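Local atomic coordinates of cytochrome c' (Allochromatium vinosum, PDB entry 5GYR), a protein that carries a covalently attached high-spin heme c whose iron lacks a sixth ligand, has electron transfer activity, and has an exact physiological role that remains unknown. Residues G20-K25 and A43-A48; N96-V101 and K111-D116. One frame throughout, in Å; residues are numbered along the deposited sequence.

How the contacts relate
Contact 1 joins helix 5-31 to helix 36-50, and contact 2 joins helix 86-104 to helix 107-128: two antiparallel helical hairpins on opposite sides of the chain's centre. Their centres lie 45 Å apart and their nearest atoms about 27 Å, so they do not touch within the chain. They meet through the third subunit instead: M23 of contact 1 packs on F114 of that subunit, and F114 of contact 2 packs on its M23, an exchange consistent with domain swapping. Two hemes are involved. G20 and M23 touch one, whereas the side chain of L98 stops about 7 Å from the other, bound covalently through C121 and C124 with H125 as axial ligand.

Contact 1: residues G20-K25 and A43-A48; sequences GWNMGK and ANVIAA. With HEC (heme c), chain P.
The tight end of this contact is the meeting of M23 and I46, whose side chains cross at about a right angle. M23 bends at chi2 (-73°), which brings SD to 3.5 Å from I46 CD1. M23 CG lies 3.9 Å from that same methyl and equally far from the heme methyl CMB, while G20 offers CMB its bare CA at 3.7 Å. Next to this pair, the N22 amide lies with its face over the V45 isopropyl group, ND2 3.4 Å from CG1 and OD1 3.9 Å from CG2. The two segments run antiparallel at 146°, in the hairpin of helices 5-31 and 36-50, one half of the four-helix bundle of cytochromes c'; F114 of the third subunit packs on M23. No hydrogen bond crosses between the segments, and N22 ND2 is held by F18 O within its own helix. With an alanine here, F18 O would probably lose its side-chain donor and V45 the flat group it packs on. Toward solvent the packing slackens: G24 is exposed, and K25 runs back along its own helix, CE 3.5 Å above the rim of the W21 ring and NZ in a weak 3.1 Å bond to N22 OD1.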
loop_
_atom_site.group_PDB
_atom_site.type_symbol
_atom_site.label_atom_id
_atom_site.label_comp_id
_atom_site.label_asym_id
_atom_site.label_seq_id
_atom_site.Cartn_x
_atom_site.Cartn_y
_atom_site.Cartn_z
ATOM N N GLY A 20 4.659 -21.613 -3.609
ATOM C CA GLY A 20 5.321 -22.659 -2.833
ATOM C C GLY A 20 5.531 -23.916 -3.659
ATOM O O GLY A 20 6.591 -24.523 -3.619
ATOM N N TRP A 21 4.512 -24.296 -4.434
ATOM C CA TRP A 21 4.612 -25.465 -5.300
ATOM C C TRP A 21 5.714 -25.287 -6.330
ATOM O O TRP A 21 6.536 -26.166 -6.548
ATOM C CB TRP A 21 3.288 -25.731 -6.019
ATOM C CG TRP A 21 3.404 -26.808 -7.047
ATOM C CD1 TRP A 21 3.831 -28.087 -6.839
ATOM C CD2 TRP A 21 3.080 -26.715 -8.427
ATOM N NE1 TRP A 21 3.799 -28.792 -7.999
ATOM C CE2 TRP A 21 3.339 -27.978 -9.000
ATOM C CE3 TRP A 21 2.560 -25.699 -9.234
ATOM C CZ2 TRP A 21 3.117 -28.249 -10.348
ATOM C CZ3 TRP A 21 2.366 -25.959 -10.576
ATOM C CH2 TRP A 21 2.633 -27.224 -11.120
ATOM N N ASN A 22 5.755 -24.110 -6.937
ATOM C CA ASN A 22 6.804 -23.826 -7.919
ATOM C C ASN A 22 8.211 -23.725 -7.323
ATOM O O ASN A 22 9.167 -24.172 -7.938
ATOM C CB ASN A 22 6.434 -22.589 -8.730
ATOM C CG ASN A 22 5.365 -22.901 -9.750
ATOM O OD1 ASN A 22 5.660 -23.450 -10.805
ATOM N ND2 ASN A 22 4.118 -22.621 -9.409
ATOM N N MET A 23 8.332 -23.196 -6.118
ATOM C CA MET A 23 9.632 -23.210 -5.409
ATOM C C MET A 23 10.092 -24.655 -5.192
ATOM O O MET A 23 11.258 -24.988 -5.378
ATOM C CB MET A 23 9.549 -22.485 -4.068
ATOM C CG MET A 23 9.378 -20.972 -4.173
ATOM S SD MET A 23 10.860 -20.076 -4.719
ATOM C CE MET A 23 11.817 -20.098 -3.216
ATOM N N GLY A 24 9.152 -25.512 -4.799
ATOM C CA GLY A 24 9.445 -26.925 -4.568
ATOM C C GLY A 24 9.935 -27.621 -5.824
ATOM O O GLY A 24 10.816 -28.479 -5.771
ATOM N N LYS A 25 9.378 -27.248 -6.971
ATOM C CA LYS A 25 9.851 -27.813 -8.235
ATOM C C LYS A 25 11.282 -27.391 -8.545
ATOM O O LYS A 25 12.067 -28.185 -9.034
ATOM C CB LYS A 25 8.925 -27.434 -9.393
ATOM C CG LYS A 25 7.573 -28.148 -9.352
ATOM C CD LYS A 25 6.792 -27.948 -10.642
ATOM C CE LYS A 25 6.256 -26.534 -10.757
ATOM N NZ LYS A 25 5.702 -26.219 -12.091
ATOM N N ALA A 43 10.181 -20.487 -12.244
ATOM C CA ALA A 43 10.688 -19.166 -11.882
ATOM C C ALA A 43 9.778 -18.072 -12.443
ATOM O O ALA A 43 9.555 -17.044 -11.807
ATOM C CB ALA A 43 12.111 -18.986 -12.387
ATOM N N ASN A 44 9.244 -18.286 -13.639
ATOM C CA ASN A 44 8.345 -17.293 -14.234
ATOM C C ASN A 44 7.066 -17.117 -13.439
ATOM O O ASN A 44 6.546 -16.013 -13.326
ATOM C CB ASN A 44 7.990 -17.625 -15.689
ATOM C CG ASN A 44 9.161 -17.434 -16.645
ATOM O OD1 ASN A 44 10.123 -16.777 -16.294
ATOM N ND2 ASN A 44 9.077 -17.971 -17.861
ATOM N N VAL A 45 6.560 -18.213 -12.867
ATOM C CA VAL A 45 5.406 -18.105 -11.990
ATOM C C VAL A 45 5.749 -17.256 -10.763
ATOM O O VAL A 45 4.972 -16.393 -10.370
ATOM C CB VAL A 45 4.917 -19.481 -11.504
ATOM C CG1 VAL A 45 3.858 -19.351 -10.429
ATOM C CG2 VAL A 45 4.361 -20.278 -12.676
ATOM N N ILE A 46 6.895 -17.533 -10.150
ATOM C CA ILE A 46 7.263 -16.823 -8.926
ATOM C C ILE A 46 7.392 -15.329 -9.214
ATOM O O ILE A 46 6.872 -14.497 -8.470
ATOM C CB ILE A 46 8.528 -17.414 -8.269
ATOM C CG1 ILE A 46 8.220 -18.865 -7.828
ATOM C CG2 ILE A 46 8.956 -16.589 -7.068
ATOM C CD1 ILE A 46 9.381 -19.806 -7.873
ATOM N N ALA A 47 8.030 -14.989 -10.325
ATOM C CA ALA A 47 8.175 -13.569 -10.697
ATOM C C ALA A 47 6.842 -12.919 -11.013
ATOM O O ALA A 47 6.575 -11.810 -10.582
ATOM C CB ALA A 47 9.133 -13.420 -11.850
ATOM N N ALA A 48 5.997 -13.619 -11.765
ATOM C CA ALA A 48 4.694 -13.067 -12.117
ATOM C C ALA A 48 3.811 -12.841 -10.904
ATOM O O ALA A 48 3.201 -11.775 -10.743
ATOM C CB ALA A 48 4.002 -13.948 -13.140
HETATM FE FE HEC P . 4.094 -16.144 2.067
HETATM C CHA HEC P . 1.281 -17.329 3.615
HETATM C CHB HEC P . 4.651 -19.256 0.730
HETATM C CHC HEC P . 6.631 -14.858 0.135
HETATM C CHD HEC P . 3.612 -13.061 3.447
HETATM N NA HEC P . 3.207 -17.935 2.207
HETATM C C1A HEC P . 2.012 -18.211 2.856
HETATM C C2A HEC P . 1.683 -19.587 2.669
HETATM C C3A HEC P . 2.643 -20.130 1.877
HETATM C C4A HEC P . 3.562 -19.088 1.554
HETATM C CMA HEC P . 2.726 -21.549 1.375
HETATM C CAA HEC P . 0.474 -20.305 3.253
HETATM C CBA HEC P . -0.691 -20.066 2.285
HETATM C CGA HEC P . -1.901 -20.871 2.669
HETATM O O1A HEC P . -2.144 -21.969 2.119
HETATM O O2A HEC P . -2.655 -20.423 3.539
HETATM N NB HEC P . 5.434 -16.936 0.683
HETATM C C1B HEC P . 5.455 -18.207 0.249
HETATM C C2B HEC P . 6.536 -18.378 -0.678
HETATM C C3B HEC P . 7.097 -17.143 -0.863
HETATM C C4B HEC P . 6.337 -16.226 0.016
HETATM C CMB HEC P . 6.935 -19.664 -1.364
HETATM C CAB HEC P . 8.155 -16.694 -1.807
HETATM C CBB HEC P . 8.453 -17.331 -2.962
HETATM N NC HEC P . 4.996 -14.275 1.858
HETATM C C1C HEC P . 5.982 -13.970 0.975
HETATM C C2C HEC P . 6.358 -12.629 1.163
HETATM C C3C HEC P . 5.492 -12.082 2.104
HETATM C C4C HEC P . 4.611 -13.149 2.516
HETATM C CMC HEC P . 7.472 -11.959 0.400
HETATM C CAC HEC P . 5.433 -10.687 2.622
HETATM C CBC HEC P . 6.139 -9.651 2.080
HETATM N ND HEC P . 2.815 -15.397 3.302
HETATM C C1D HEC P . 2.724 -14.117 3.723
HETATM C C2D HEC P . 1.547 -13.899 4.597
HETATM C C3D HEC P . 0.898 -15.090 4.644
HETATM C C4D HEC P . 1.681 -15.994 3.781
HETATM C CMD HEC P . 1.107 -12.637 5.310
HETATM C CAD HEC P . -0.379 -15.369 5.395
HETATM C CBD HEC P . -1.563 -15.179 4.419
HETATM C CGD HEC P . -2.938 -15.341 5.038
HETATM O O1D HEC P . -3.158 -16.321 5.765
HETATM O O2D HEC P . -3.888 -14.547 4.798
#

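Contact 2: residues N96-V101 and K111-D116; sequences NTLAEV and KTAFGD
A113 CB presses against L98 where the two backbones come closest, the CA atoms of L98 and A113 being 5.0 Å apart. This is the second helical hairpin of the cytochrome c' four-helix bundle: segments 96-101 and 111-116, on helices 86-104 and 107-128, run nearly antiparallel at 162°. So small a residue as alanine allows this closeness, and its methyl reaches L98 CA at 3.9 Å.

L98 carries most of the contact from the other side and can be followed outward. Its CB is already 4.2 Å from A113 CB. At the next bond CG swings anti to the backbone N (chi1 175°), which sends the branch across toward helix 107-128. There the two methyls part. CD1 enters the angle between A113 and F114: it lies 3.9 Å from A113 CB, 3.7 Å from the backbone N of F114 and 4.3 Å from F114 CB. CD2 goes the other way and comes to the edge of the F114 ring, near its plane. Beyond these segments L98 also packs on V110 and V117 of helix 107-128, and on A43 of the third subunit.

The side chains that meet are apolar, and no hydrogen bond joins the segments; T97, at the exposed margin of the contact, instead turns its OG1 to G93 O in its own helix. A turn after L98, V101 meets the same alanine more loosely; it is backed by A109 and V110 of helix 107-128, and its CG2 stays 4.3 Å from A113 CB.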
loop_
_atom_site.group_PDB
_atom_site.type_symbol
_atom_site.label_atom_id
_atom_site.label_comp_id
_atom_site.label_asym_id
_atom_site.label_seq_id
_atom_site.Cartn_x
_atom_site.Cartn_y
_atom_site.Cartn_z
ATOM N N ASN A 96 4.995 17.935 -4.249
ATOM C CA ASN A 96 6.433 18.156 -4.315
ATOM C C ASN A 96 6.755 19.354 -5.189
ATOM O O ASN A 96 7.595 20.188 -4.839
ATOM C CB ASN A 96 7.178 16.945 -4.897
ATOM C CG ASN A 96 7.213 15.754 -3.956
ATOM O OD1 ASN A 96 6.903 15.892 -2.785
ATOM N ND2 ASN A 96 7.622 14.587 -4.446
ATOM N N THR A 97 6.084 19.447 -6.327
ATOM C CA THR A 97 6.303 20.573 -7.238
ATOM C C THR A 97 5.872 21.884 -6.606
ATOM O O THR A 97 6.568 22.886 -6.730
ATOM C CB THR A 97 5.585 20.354 -8.567
ATOM O OG1 THR A 97 6.118 19.165 -9.170
ATOM C CG2 THR A 97 5.789 21.528 -9.506
ATOM N N LEU A 98 4.748 21.887 -5.907
ATOM C CA LEU A 98 4.302 23.110 -5.234
ATOM C C LEU A 98 5.346 23.620 -4.234
ATOM O O LEU A 98 5.602 24.806 -4.173
ATOM C CB LEU A 98 2.937 22.899 -4.548
ATOM C CG LEU A 98 2.384 24.058 -3.704
ATOM C CD1 LEU A 98 2.228 25.335 -4.529
ATOM C CD2 LEU A 98 1.051 23.664 -3.083
ATOM N N ALA A 99 5.948 22.727 -3.463
ATOM C CA ALA A 99 6.975 23.122 -2.495
ATOM C C ALA A 99 8.229 23.669 -3.194
ATOM O O ALA A 99 8.796 24.671 -2.770
ATOM C CB ALA A 99 7.343 21.948 -1.599
ATOM N N GLU A 100 8.643 23.009 -4.276
ATOM C CA GLU A 100 9.761 23.490 -5.090
ATOM C C GLU A 100 9.525 24.886 -5.642
ATOM O O GLU A 100 10.376 25.779 -5.524
ATOM C CB GLU A 100 10.026 22.542 -6.273
ATOM C CG GLU A 100 10.647 21.230 -5.870
ATOM C CD GLU A 100 10.727 20.247 -7.025
ATOM O OE1 GLU A 100 10.520 20.655 -8.190
ATOM O OE2 GLU A 100 10.988 19.060 -6.767
ATOM N N VAL A 101 8.370 25.078 -6.260
ATOM C CA VAL A 101 8.044 26.357 -6.872
ATOM C C VAL A 101 7.904 27.437 -5.787
ATOM O O VAL A 101 8.333 28.581 -5.961
ATOM C CB VAL A 101 6.748 26.243 -7.697
ATOM C CG1 VAL A 101 6.277 27.599 -8.171
ATOM C CG2 VAL A 101 6.919 25.284 -8.881
ATOM N N LYS A 111 0.838 29.878 -8.301
ATOM C CA LYS A 111 -0.583 29.819 -8.625
ATOM C C LYS A 111 -0.890 28.584 -9.470
ATOM O O LYS A 111 -1.858 27.869 -9.213
ATOM C CB LYS A 111 -1.049 31.099 -9.338
ATOM C CG LYS A 111 -2.526 31.095 -9.656
ATOM C CD LYS A 111 -3.027 32.415 -10.235
ATOM C CE LYS A 111 -4.274 32.210 -11.096
ATOM N NZ LYS A 111 -5.196 33.381 -11.045
ATOM N N THR A 112 -0.061 28.344 -10.479
ATOM C CA THR A 112 -0.234 27.180 -11.345
ATOM C C THR A 112 -0.030 25.874 -10.582
ATOM O O THR A 112 -0.834 24.956 -10.700
ATOM C CB THR A 112 0.726 27.243 -12.541
ATOM O OG1 THR A 112 0.449 28.427 -13.289
ATOM C CG2 THR A 112 0.565 26.009 -13.440
ATOM N N ALA A 113 1.037 25.808 -9.794
ATOM C CA ALA A 113 1.345 24.624 -8.995
ATOM C C ALA A 113 0.284 24.343 -7.936
ATOM O O ALA A 113 -0.072 23.206 -7.681
ATOM C CB ALA A 113 2.714 24.765 -8.352
ATOM N N PHE A 114 -0.243 25.411 -7.348
ATOM C CA PHE A 114 -1.317 25.323 -6.373
ATOM C C PHE A 114 -2.575 24.715 -6.990
ATOM O O PHE A 114 -3.247 23.886 -6.376
ATOM C CB PHE A 114 -1.599 26.724 -5.829
ATOM C CG PHE A 114 -2.730 26.785 -4.856
ATOM C CD1 PHE A 114 -2.638 26.156 -3.625
ATOM C CD2 PHE A 114 -3.885 27.482 -5.168
ATOM C CE1 PHE A 114 -3.686 26.220 -2.724
ATOM C CE2 PHE A 114 -4.934 27.547 -4.272
ATOM C CZ PHE A 114 -4.833 26.905 -3.051
ATOM N N GLY A 115 -2.908 25.147 -8.206
ATOM C CA GLY A 115 -4.079 24.623 -8.912
ATOM C C GLY A 115 -3.967 23.137 -9.177
ATOM O O GLY A 115 -4.951 22.404 -9.054
ATOM N N ASP A 116 -2.772 22.686 -9.536
ATOM C CA ASP A 116 -2.567 21.262 -9.794
ATOM C C ASP A 116 -2.745 20.443 -8.526
ATOM O O ASP A 116 -3.308 19.360 -8.578
ATOM C CB ASP A 116 -1.190 20.979 -10.389
ATOM C CG ASP A 116 -1.053 21.463 -11.821
ATOM O OD1 ASP A 116 -2.079 21.737 -12.487
ATOM O OD2 ASP A 116 0.109 21.584 -12.276
#